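Local coordinates for Serine/threonine-protein acetyltransferase HopZ1a (Pseudomonas syringae pv. syringae, PDB 5KLP), which transfers acetyl groups from acetyl-CoA to serine, threonine and lysine residues of host proteins, using inositol hexakisphosphate as cofactor, and thereby impairs plant microtubules and immunity, at residues V146-R151 and R228-A233. The protein carries 10 engineered substitutions. Numbering follows the deposited sequence.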
# COMPACT_ATOMS: atom_id res chain seq x y z
N VAL A 146 -8.76 -5.24 2.04
CA VAL A 146 -10.08 -5.24 1.40
C VAL A 146 -10.85 -3.98 1.73
O VAL A 146 -10.67 -3.39 2.80
CB VAL A 146 -10.92 -6.47 1.82
CG1 VAL A 146 -10.29 -7.75 1.27
CG2 VAL A 146 -11.07 -6.55 3.35
N ILE A 147 -11.70 -3.55 0.81
CA ILE A 147 -12.49 -2.34 1.01
C ILE A 147 -13.54 -2.52 2.11
O ILE A 147 -13.72 -1.65 2.96
CB ILE A 147 -13.19 -1.90 -0.30
CG1 ILE A 147 -12.15 -1.35 -1.28
CG2 ILE A 147 -14.25 -0.84 -0.01
CD1 ILE A 147 -12.70 -1.08 -2.68
N VAL A 148 -14.20 -3.67 2.11
CA VAL A 148 -15.38 -3.82 2.95
C VAL A 148 -15.05 -4.25 4.37
O VAL A 148 -15.42 -3.57 5.32
CB VAL A 148 -16.37 -4.82 2.32
CG1 VAL A 148 -17.46 -5.18 3.31
CG2 VAL A 148 -16.95 -4.22 1.04
N GLY A 149 -14.35 -5.38 4.51
CA GLY A 149 -13.97 -5.87 5.82
C GLY A 149 -14.97 -6.85 6.39
O GLY A 149 -16.17 -6.70 6.21
N ALA A 150 -14.45 -7.84 7.12
CA ALA A 150 -15.27 -8.95 7.61
C ALA A 150 -16.43 -8.50 8.49
O ALA A 150 -17.45 -9.17 8.56
CB ALA A 150 -14.39 -9.95 8.36
N ARG A 151 -16.28 -7.35 9.14
CA ARG A 151 -17.38 -6.81 9.94
C ARG A 151 -17.84 -5.45 9.38
O ARG A 151 -18.43 -4.63 10.10
CB ARG A 151 -16.92 -6.69 11.41
CG ARG A 151 -16.53 -8.05 11.99
CD ARG A 151 -15.68 -8.02 13.28
NE ARG A 151 -16.11 -7.04 14.28
CZ ARG A 151 -15.41 -5.97 14.65
NH1 ARG A 151 -14.23 -5.71 14.10
NH2 ARG A 151 -15.89 -5.16 15.58
N ARG A 228 -15.35 -7.62 -8.99
CA ARG A 228 -14.40 -8.61 -8.49
C ARG A 228 -13.87 -8.26 -7.09
O ARG A 228 -13.15 -9.04 -6.48
CB ARG A 228 -13.21 -8.73 -9.47
CG ARG A 228 -13.58 -9.30 -10.83
CD ARG A 228 -12.46 -9.06 -11.86
NE ARG A 228 -12.89 -9.40 -13.21
CZ ARG A 228 -12.50 -8.78 -14.32
NH1 ARG A 228 -11.65 -7.77 -14.25
NH2 ARG A 228 -12.96 -9.18 -15.50
N THR A 229 -14.23 -7.09 -6.59
CA THR A 229 -13.78 -6.63 -5.28
C THR A 229 -14.81 -6.98 -4.23
O THR A 229 -15.96 -7.29 -4.55
CB THR A 229 -13.54 -5.10 -5.25
OG1 THR A 229 -14.79 -4.43 -5.44
CG2 THR A 229 -12.57 -4.67 -6.36
N THR A 230 -14.41 -6.91 -2.96
CA THR A 230 -15.33 -7.15 -1.87
C THR A 230 -16.47 -6.15 -1.90
O THR A 230 -17.59 -6.47 -1.52
CB THR A 230 -14.62 -7.08 -0.50
OG1 THR A 230 -14.09 -5.76 -0.31
CG2 THR A 230 -13.49 -8.12 -0.43
N LEU A 231 -16.18 -4.94 -2.35
CA LEU A 231 -17.21 -3.91 -2.52
C LEU A 231 -18.22 -4.36 -3.58
O LEU A 231 -19.44 -4.26 -3.39
CB LEU A 231 -16.58 -2.57 -2.89
CG LEU A 231 -17.61 -1.49 -3.23
CD1 LEU A 231 -18.46 -1.13 -2.02
CD2 LEU A 231 -16.95 -0.25 -3.80
N GLY A 232 -17.69 -4.85 -4.70
CA GLY A 232 -18.53 -5.31 -5.79
C GLY A 232 -19.44 -6.45 -5.39
O GLY A 232 -20.61 -6.49 -5.78
N ALA A 233 -18.89 -7.38 -4.60
CA ALA A 233 -19.67 -8.50 -4.10
C ALA A 233 -20.83 -7.99 -3.26
O ALA A 233 -21.96 -8.43 -3.41
CB ALA A 233 -18.80 -9.43 -3.28
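The hydroxyl of Thr230, in the first turn of helix 230-238, receives a hydrogen bond from the loop 146-151. Val148 N donates to Thr230 OG1 over 3.2 Å, with a moderately bent N-H...O angle of 152°. Thr230 carries OG1 between its own backbone N and carbonyl carbon (chi1 62°), a torsion that turns the oxygen to the loop backbone and CG2 to Val146. The same OG1 is hydrogen-bonded to Glu179 OE1, the carboxylate oxygen that also takes the N-H of Ile147. Hydroxyl, carboxylate and two successive loop amides thus meet in one small polar cluster, with Glu179 supplied by the end of strand 175-179.

Van der Waals contacts lie beside it. The methyl CG2 of Thr230 meets Val146 CG1 at 3.6 Å, the two side chains crossing at about a right angle. Val148 runs past Thr230 in the opposite sense, its CG2 lying 3.5 Å from Thr230 O and 3.6 Å from Leu231 N, against the helix backbone. Further in, Ile147 CG2 approaches Leu231 CB at 4.1 Å; both residues also touch Ala249 of strand 248-251.

Within 228-233 the helix start is fixed by Thr229, its N-cap residue, whose OG1 accepts from Gly232 N at 3.0 Å. Ala233 N then bonds to Thr229 O, closing the first turn.

The contact packs the N-terminal turn of a capped helix against the loop that follows strand 138-143 of the central mixed sheet, in the YopJ acetyltransferase domain of the CA peptidase clan. That loop runs from near the active-site residue Glu143, whose side chain lies about 4 Å from that of Ile147, to Ala150 of the CoA-binding site.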